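Aminotransferase, class V family protein (Trichomonas vaginalis, PDB 5F8V) probably catalyses the pyridoxal-phosphate-dependent exchange of an amino group between O-phospho-L-serine and 2-oxoglutarate, a step of serine biosynthesis. Local coordinates at residues Thr188-Val193 with Val211-Lys216; Ala149-Cys154 with Pro168-Pro173. One frame throughout, in Å; residues are numbered along the deposited sequence.

Contact 1 of 2, residues Thr188-Val193 with Val211-Lys216; sequences TQWEKV and VVIIRK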
ATOM      1  N   THR A 188      12.924   2.873 -24.369  1.00 19.64           N
ATOM      2  CA  THR A 188      14.114   3.562 -24.882  1.00 19.66           C
ATOM      3  C   THR A 188      13.957   5.073 -24.674  1.00 19.71           C
ATOM      4  O   THR A 188      12.949   5.543 -24.118  1.00 19.53           O
ATOM      5  CB  THR A 188      14.323   3.275 -26.386  1.00 19.68           C
ATOM      6  OG1 THR A 188      13.173   3.718 -27.124  1.00 20.02           O
ATOM      7  CG2 THR A 188      14.542   1.787 -26.626  1.00 19.77           C
ATOM      8  N   GLN A 189      14.970   5.825 -25.104  1.00 19.52           N
ATOM      9  CA  GLN A 189      14.965   7.283 -25.030  1.00 19.45           C
ATOM     10  C   GLN A 189      14.834   7.776 -23.587  1.00 18.13           C
ATOM     11  O   GLN A 189      14.034   8.664 -23.283  1.00 18.30           O
ATOM     12  CB  GLN A 189      13.870   7.882 -25.928  1.00 20.55           C
ATOM     13  CG  GLN A 189      13.938   7.468 -27.393  1.00 21.00           C
ATOM     14  CD  GLN A 189      12.876   8.180 -28.220  1.00 21.91           C
ATOM     15  OE1 GLN A 189      11.686   8.104 -27.915  1.00 21.32           O
ATOM     16  NE2 GLN A 189      13.303   8.897 -29.257  1.00 22.88           N
ATOM     17  N   TRP A 190      15.638   7.191 -22.705  1.00 17.25           N
ATOM     18  CA  TRP A 190      15.678   7.588 -21.293  1.00 17.14           C
ATOM     19  C   TRP A 190      16.046   9.064 -21.088  1.00 16.82           C
ATOM     20  O   TRP A 190      15.586   9.689 -20.134  1.00 16.29           O
ATOM     21  CB  TRP A 190      16.633   6.678 -20.497  1.00 17.30           C
ATOM     22  CG  TRP A 190      16.125   5.271 -20.354  1.00 17.19           C
ATOM     23  CD1 TRP A 190      16.475   4.191 -21.111  1.00 17.34           C
ATOM     24  CD2 TRP A 190      15.158   4.799 -19.410  1.00 17.23           C
ATOM     25  NE1 TRP A 190      15.789   3.081 -20.697  1.00 17.20           N
ATOM     26  CE2 TRP A 190      14.979   3.423 -19.651  1.00 17.38           C
ATOM     27  CE3 TRP A 190      14.427   5.408 -18.379  1.00 17.24           C
ATOM     28  CZ2 TRP A 190      14.095   2.640 -18.900  1.00 17.72           C
ATOM     29  CZ3 TRP A 190      13.553   4.634 -17.628  1.00 17.28           C
ATOM     30  CH2 TRP A 190      13.392   3.263 -17.893  1.00 17.56           C
ATOM     31  N   GLU A 191      16.840   9.629 -22.003  1.00 16.91           N
ATOM     32  CA  GLU A 191      17.162  11.064 -21.987  1.00 17.08           C
ATOM     33  C   GLU A 191      15.950  12.024 -21.968  1.00 16.86           C
ATOM     34  O   GLU A 191      16.092  13.169 -21.543  1.00 16.36           O
ATOM     35  CB  GLU A 191      18.105  11.437 -23.154  1.00 17.31           C
ATOM     36  CG  GLU A 191      17.505  11.395 -24.563  1.00 17.66           C
ATOM     37  CD  GLU A 191      17.556  10.027 -25.232  1.00 17.93           C
ATOM     38  OE1 GLU A 191      17.926   9.027 -24.580  1.00 18.92           O
ATOM     39  OE2 GLU A 191      17.216   9.948 -26.427  1.00 18.95           O
ATOM     40  N   LYS A 192      14.791  11.562 -22.442  1.00 16.60           N
ATOM     41  CA  LYS A 192      13.545  12.356 -22.435  1.00 16.93           C
ATOM     42  C   LYS A 192      12.771  12.317 -21.118  1.00 16.57           C
ATOM     43  O   LYS A 192      11.802  13.078 -20.948  1.00 16.69           O
ATOM     44  CB  LYS A 192      12.587  11.844 -23.524  1.00 17.44           C
ATOM     45  CG  LYS A 192      13.123  11.877 -24.939  1.00 18.24           C
ATOM     46  CD  LYS A 192      12.121  11.253 -25.898  1.00 19.11           C
ATOM     47  CE  LYS A 192      12.541  11.462 -27.345  1.00 19.80           C
ATOM     48  NZ  LYS A 192      12.438  12.883 -27.770  1.00 20.66           N
ATOM     49  N   VAL A 193      13.176  11.420 -20.209  1.00 16.19           N
ATOM     50  CA  VAL A 193      12.359  10.992 -19.076  1.00 15.26           C
ATOM     51  C   VAL A 193      12.826  11.601 -17.746  1.00 14.89           C
ATOM     52  O   VAL A 193      13.977  11.407 -17.327  1.00 14.75           O
ATOM     53  CB  VAL A 193      12.393   9.452 -18.941  1.00 15.63           C
ATOM     54  CG1 VAL A 193      11.578   8.985 -17.729  1.00 15.40           C
ATOM     55  CG2 VAL A 193      11.897   8.782 -20.215  1.00 15.68           C
ATOM     56  N   VAL A 211       5.626   1.167  -8.560  1.00 13.58           N
ATOM     57  CA  VAL A 211       7.013   1.432  -8.909  1.00 13.95           C
ATOM     58  C   VAL A 211       7.116   2.882  -9.354  1.00 14.40           C
ATOM     59  O   VAL A 211       6.294   3.347 -10.147  1.00 13.77           O
ATOM     60  CB  VAL A 211       7.502   0.483 -10.030  1.00 14.11           C
ATOM     61  CG1 VAL A 211       8.725   1.031 -10.758  1.00 14.04           C
ATOM     62  CG2 VAL A 211       7.789  -0.891  -9.443  1.00 14.12           C
ATOM     63  N   VAL A 212       8.126   3.590  -8.841  1.00 15.00           N
ATOM     64  CA  VAL A 212       8.453   4.931  -9.315  1.00 15.22           C
ATOM     65  C   VAL A 212       9.927   4.929  -9.727  1.00 15.09           C
ATOM     66  O   VAL A 212      10.800   4.549  -8.942  1.00 15.32           O
ATOM     67  CB  VAL A 212       8.178   6.016  -8.249  1.00 15.70           C
ATOM     68  CG1 VAL A 212       8.196   7.399  -8.883  1.00 15.75           C
ATOM     69  CG2 VAL A 212       6.838   5.785  -7.562  1.00 15.68           C
ATOM     70  N   ILE A 213      10.186   5.328 -10.969  1.00 15.03           N
ATOM     71  CA  ILE A 213      11.534   5.401 -11.523  1.00 14.99           C
ATOM     72  C   ILE A 213      11.819   6.861 -11.814  1.00 15.07           C
ATOM     73  O   ILE A 213      11.089   7.478 -12.593  1.00 14.83           O
ATOM     74  CB  ILE A 213      11.656   4.552 -12.806  1.00 15.14           C
ATOM     75  CG1 ILE A 213      11.496   3.065 -12.457  1.00 15.16           C
ATOM     76  CG2 ILE A 213      12.990   4.810 -13.508  1.00 15.05           C
ATOM     77  CD1 ILE A 213      11.438   2.133 -13.652  1.00 15.51           C
ATOM     78  N   ILE A 214      12.876   7.408 -11.200  1.00 15.17           N
ATOM     79  CA  ILE A 214      13.130   8.863 -11.206  1.00 15.23           C
ATOM     80  C   ILE A 214      14.551   9.195 -11.652  1.00 16.06           C
ATOM     81  O   ILE A 214      15.512   8.626 -11.129  1.00 15.26           O
ATOM     82  CB  ILE A 214      12.922   9.485  -9.802  1.00 14.73           C
ATOM     83  CG1 ILE A 214      11.566   9.067  -9.217  1.00 14.47           C
ATOM     84  CG2 ILE A 214      13.053  11.015  -9.865  1.00 14.57           C
ATOM     85  CD1 ILE A 214      11.380   9.388  -7.749  1.00 14.00           C
ATOM     86  N   ARG A 215      14.678  10.128 -12.600  1.00 17.06           N
ATOM     87  CA  ARG A 215      15.993  10.600 -13.054  1.00 18.77           C
ATOM     88  C   ARG A 215      16.600  11.444 -11.918  1.00 18.76           C
ATOM     89  O   ARG A 215      15.922  12.312 -11.368  1.00 17.34           O
ATOM     90  CB  ARG A 215      15.850  11.435 -14.336  1.00 20.13           C
ATOM     91  CG  ARG A 215      17.118  11.531 -15.182  1.00 21.71           C
ATOM     92  CD  ARG A 215      17.270  12.905 -15.820  1.00 23.27           C
ATOM     93  NE  ARG A 215      16.437  13.149 -16.987  1.00 25.36           N
ATOM     94  CZ  ARG A 215      16.005  14.346 -17.394  1.00 26.02           C
ATOM     95  NH1 ARG A 215      16.313  15.470 -16.741  1.00 26.83           N
ATOM     96  NH2 ARG A 215      15.243  14.419 -18.481  1.00 27.08           N
ATOM     97  N   LYS A 216      17.860  11.182 -11.574  1.00 19.73           N
ATOM     98  CA  LYS A 216      18.471  11.738 -10.343  1.00 20.76           C
ATOM     99  C   LYS A 216      18.495  13.269 -10.206  1.00 20.58           C
ATOM    100  O   LYS A 216      18.288  13.775  -9.101  1.00 20.94           O
ATOM    101  CB  LYS A 216      19.883  11.164 -10.124  1.00 21.33           C
ATOM    102  CG  LYS A 216      19.861   9.742  -9.612  1.00 21.61           C
ATOM    103  CD  LYS A 216      21.237   9.109  -9.580  1.00 22.47           C
ATOM    104  CE  LYS A 216      21.153   7.715  -8.989  1.00 23.00           C
ATOM    105  NZ  LYS A 216      22.422   6.964  -9.148  1.00 23.80           N
TER
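Arg215, at the end of strand 209-215, reaches across to the short 3-10 turn that leads into strand 193-199, and the polar atoms it meets in 188-193 are backbone carbonyl oxygens. NE donates to Val193 O at 3.0 Å, but the bond is weak because the N-H...O angle is 121°. NH2 lies 3.4 Å from Glu191 O. CG stands anti to the backbone N (chi1 -158°), and bends at chi2 and chi3 bring the guanidinium round to these carbonyls, with Lys192 C at its edge. Arg215 NH1 forms a salt bridge with Asp217. Within 188-193, Val193 N bonds to Trp190 O at 3.0 Å and Lys192 N to Gln189 O, which hold the turn in shape.

The apolar part is small. Trp190 CZ3, on the benzene half of the indole, meets Ile213 CG2 at 4.2 Å, and the two side chains cross at about a right angle. Beyond them, Phe69 packs edge-to-face with Trp190.

The contact ties the entry to strand 193-199 to the end of its antiparallel neighbour, strand 209-215. One weak bond to a backbone oxygen, from a guanidinium whose charge is probably offset by Asp217, and one apolar touch imply a light link whose polar half uses no side chain of the turn.

Contact 2 of 2, residues Ala149-Cys154 with Pro168-Pro173; sequences AYFYYC and PDVPAP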
ATOM      1  N   ALA A 149       7.746  22.700 -15.729  1.00 18.01           N
ATOM      2  CA  ALA A 149       8.551  21.825 -14.882  1.00 17.31           C
ATOM      3  C   ALA A 149       8.646  20.419 -15.472  1.00 17.26           C
ATOM      4  O   ALA A 149       9.651  19.714 -15.281  1.00 16.88           O
ATOM      5  CB  ALA A 149       7.965  21.762 -13.475  1.00 17.62           C
ATOM      6  N   TYR A 150       7.582  20.015 -16.162  1.00 16.69           N
ATOM      7  CA  TYR A 150       7.514  18.717 -16.806  1.00 16.06           C
ATOM      8  C   TYR A 150       6.351  18.669 -17.796  1.00 15.98           C
ATOM      9  O   TYR A 150       5.510  19.585 -17.836  1.00 15.53           O
ATOM     10  CB  TYR A 150       7.383  17.597 -15.752  1.00 16.07           C
ATOM     11  CG  TYR A 150       6.245  17.750 -14.750  1.00 15.97           C
ATOM     12  CD1 TYR A 150       6.494  18.117 -13.426  1.00 16.17           C
ATOM     13  CD2 TYR A 150       4.922  17.478 -15.113  1.00 15.91           C
ATOM     14  CE1 TYR A 150       5.459  18.242 -12.502  1.00 16.09           C
ATOM     15  CE2 TYR A 150       3.882  17.602 -14.205  1.00 16.06           C
ATOM     16  CZ  TYR A 150       4.153  17.975 -12.900  1.00 16.13           C
ATOM     17  OH  TYR A 150       3.117  18.091 -12.011  1.00 16.15           O
ATOM     18  N   PHE A 151       6.342  17.607 -18.597  1.00 15.42           N
ATOM     19  CA  PHE A 151       5.264  17.275 -19.517  1.00 14.99           C
ATOM     20  C   PHE A 151       4.713  15.929 -19.045  1.00 14.75           C
ATOM     21  O   PHE A 151       5.388  14.905 -19.165  1.00 14.79           O
ATOM     22  CB  PHE A 151       5.795  17.171 -20.947  1.00 14.79           C
ATOM     23  CG  PHE A 151       4.740  16.871 -21.974  1.00 14.69           C
ATOM     24  CD1 PHE A 151       4.147  17.899 -22.704  1.00 15.02           C
ATOM     25  CD2 PHE A 151       4.345  15.557 -22.226  1.00 14.40           C
ATOM     26  CE1 PHE A 151       3.184  17.622 -23.662  1.00 14.84           C
ATOM     27  CE2 PHE A 151       3.381  15.275 -23.171  1.00 14.41           C
ATOM     28  CZ  PHE A 151       2.797  16.310 -23.895  1.00 14.73           C
ATOM     29  N   TYR A 152       3.508  15.945 -18.485  1.00 14.18           N
ATOM     30  CA  TYR A 152       2.884  14.741 -17.937  1.00 13.80           C
ATOM     31  C   TYR A 152       1.956  14.119 -18.965  1.00 13.28           C
ATOM     32  O   TYR A 152       1.196  14.833 -19.623  1.00 13.27           O
ATOM     33  CB  TYR A 152       2.099  15.073 -16.668  1.00 13.63           C
ATOM     34  CG  TYR A 152       1.454  13.865 -16.022  1.00 13.49           C
ATOM     35  CD1 TYR A 152       0.275  13.309 -16.538  1.00 13.38           C
ATOM     36  CD2 TYR A 152       2.022  13.268 -14.896  1.00 13.55           C
ATOM     37  CE1 TYR A 152      -0.303  12.195 -15.961  1.00 13.23           C
ATOM     38  CE2 TYR A 152       1.438  12.161 -14.307  1.00 13.19           C
ATOM     39  CZ  TYR A 152       0.280  11.637 -14.843  1.00 12.99           C
ATOM     40  OH  TYR A 152      -0.292  10.547 -14.267  1.00 12.90           O
ATOM     41  N   TYR A 153       2.004  12.792 -19.088  1.00 12.81           N
ATOM     42  CA  TYR A 153       1.054  12.059 -19.941  1.00 12.39           C
ATOM     43  C   TYR A 153       0.926  10.593 -19.572  1.00 12.10           C
ATOM     44  O   TYR A 153       1.771  10.044 -18.874  1.00 12.00           O
ATOM     45  CB  TYR A 153       1.421  12.188 -21.421  1.00 12.48           C
ATOM     46  CG  TYR A 153       2.437  11.194 -21.950  1.00 12.37           C
ATOM     47  CD1 TYR A 153       3.798  11.358 -21.710  1.00 12.37           C
ATOM     48  CD2 TYR A 153       2.036  10.107 -22.725  1.00 12.53           C
ATOM     49  CE1 TYR A 153       4.735  10.454 -22.213  1.00 12.37           C
ATOM     50  CE2 TYR A 153       2.961   9.213 -23.235  1.00 12.73           C
ATOM     51  CZ  TYR A 153       4.316   9.390 -22.973  1.00 12.58           C
ATOM     52  OH  TYR A 153       5.219   8.493 -23.489  1.00 12.49           O
ATOM     53  N   CYS A 154      -0.138   9.979 -20.074  1.00 11.90           N
ATOM     54  CA  CYS A 154      -0.437   8.572 -19.836  1.00 11.80           C
ATOM     55  C   CYS A 154      -0.088   7.767 -21.079  1.00 11.63           C
ATOM     56  O   CYS A 154      -0.671   7.967 -22.153  1.00 11.70           O
ATOM     57  CB  CYS A 154      -1.911   8.396 -19.510  1.00 11.93           C
ATOM     58  SG  CYS A 154      -2.320   6.720 -19.029  1.00 12.12           S
ATOM     59  N   PRO A 168       6.507  11.169 -26.716  1.00 20.94           N
ATOM     60  CA  PRO A 168       6.422  12.477 -27.364  1.00 21.54           C
ATOM     61  C   PRO A 168       7.763  13.221 -27.382  1.00 22.28           C
ATOM     62  O   PRO A 168       8.643  12.946 -26.554  1.00 21.90           O
ATOM     63  CB  PRO A 168       5.418  13.245 -26.497  1.00 21.12           C
ATOM     64  CG  PRO A 168       4.644  12.206 -25.776  1.00 21.22           C
ATOM     65  CD  PRO A 168       5.605  11.080 -25.554  1.00 20.99           C
ATOM     66  N   ASP A 169       7.893  14.139 -28.336  1.00 22.79           N
ATOM     67  CA  ASP A 169       9.035  15.036 -28.440  1.00 23.61           C
ATOM     68  C   ASP A 169       8.623  16.418 -27.925  1.00 22.17           C
ATOM     69  O   ASP A 169       7.890  17.145 -28.596  1.00 21.37           O
ATOM     70  CB  ASP A 169       9.495  15.109 -29.902  1.00 25.59           C
ATOM     71  CG  ASP A 169      10.778  15.902 -30.085  1.00 27.89           C
ATOM     72  OD1 ASP A 169      11.568  16.026 -29.118  1.00 30.59           O
ATOM     73  OD2 ASP A 169      11.007  16.385 -31.218  1.00 29.37           O
ATOM     74  N   VAL A 170       9.066  16.751 -26.716  1.00 20.79           N
ATOM     75  CA  VAL A 170       8.780  18.044 -26.100  1.00 19.97           C
ATOM     76  C   VAL A 170       9.997  18.521 -25.309  1.00 20.44           C
ATOM     77  O   VAL A 170      10.829  17.700 -24.901  1.00 19.66           O
ATOM     78  CB  VAL A 170       7.543  17.998 -25.165  1.00 19.75           C
ATOM     79  CG1 VAL A 170       6.279  17.684 -25.955  1.00 19.90           C
ATOM     80  CG2 VAL A 170       7.738  17.013 -24.023  1.00 19.53           C
ATOM     81  N   PRO A 171      10.113  19.846 -25.086  1.00 21.31           N
ATOM     82  CA  PRO A 171      11.300  20.331 -24.365  1.00 21.28           C
ATOM     83  C   PRO A 171      11.405  19.816 -22.925  1.00 21.07           C
ATOM     84  O   PRO A 171      12.448  19.277 -22.551  1.00 20.01           O
ATOM     85  CB  PRO A 171      11.130  21.855 -24.404  1.00 22.02           C
ATOM     86  CG  PRO A 171      10.317  22.103 -25.633  1.00 22.01           C
ATOM     87  CD  PRO A 171       9.325  20.970 -25.633  1.00 21.84           C
ATOM     88  N   ALA A 172      10.325  19.939 -22.148  1.00 20.78           N
ATOM     89  CA  ALA A 172      10.365  19.566 -20.731  1.00 20.79           C
ATOM     90  C   ALA A 172      10.532  18.048 -20.549  1.00 20.91           C
ATOM     91  O   ALA A 172      10.180  17.272 -21.451  1.00 20.38           O
ATOM     92  CB  ALA A 172       9.123  20.063 -20.007  1.00 20.94           C
ATOM     93  N   PRO A 173      11.090  17.625 -19.396  1.00 20.18           N
ATOM     94  CA  PRO A 173      11.205  16.186 -19.135  1.00 19.87           C
ATOM     95  C   PRO A 173       9.842  15.507 -18.977  1.00 18.62           C
ATOM     96  O   PRO A 173       8.900  16.110 -18.459  1.00 18.61           O
ATOM     97  CB  PRO A 173      12.021  16.111 -17.834  1.00 19.92           C
ATOM     98  CG  PRO A 173      11.972  17.475 -17.247  1.00 20.36           C
ATOM     99  CD  PRO A 173      11.818  18.425 -18.395  1.00 20.50           C
TER
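Phe151 and Tyr153, neighbours on one side of strand 148-154, receive the loop 168-173 in the closely packed part of this contact. Both methyls of Val170 lie on the same face of Phe151: CG2 touches CG of Phe151 at 3.6 Å, while CG1 sits over the ring, 4.1 Å from its centroid, in a CH-pi contact. Phe151 CG lies anti to the backbone N (chi1 -178°), which carries the ring out beneath the valine. Pro168 makes a second CH-pi contact, its CG 4.0 Å from the Tyr153 centroid and 14° off the ring normal. Its CD reaches Tyr153 OH at 3.3 Å; that hydroxyl is hydrogen-bonded to Asp155.

Where the loop approaches strand 174-177, Phe151 N donates a nearly straight bond to Pro173 O (3.0 Å, 169°), and Ala172 CB rests 3.8 Å from Tyr150 C. Pro173 CG lies 3.8 Å from Ala149 O, which Arg221 also binds.

The solvent side is looser: Asp169 and Pro171 are exposed and make no contact with 149-154.

Proline and valine C-H groups laid on aromatic faces imply a largely apolar attachment of the loop to this part of strand 148-154, fixed by a single backbone bond at the end where parallel strand pairing begins.

How the contacts relate
Two loops that feed neighbouring strands of one sheet illustrate how segments between strands can be tied to the sheet and to each other. Both segments of contact 2 precede those of contact 1 in the sequence, and the centres of the two contacts are about 12 Å apart. The sheet runs 209-215, 193-199, 174-177, 148-154: contact 1 attaches to the first of these and leads into the second, while contact 2 lies on the last and leads into the third. They touch directly, through a long, weak ion pair between Lys192 and Asp169 and through packing of Arg215 on Pro173. The loops entering the adjacent parallel strands 174-177 and 193-199 thus meet, linking parts of four neighbouring strands through loop contacts.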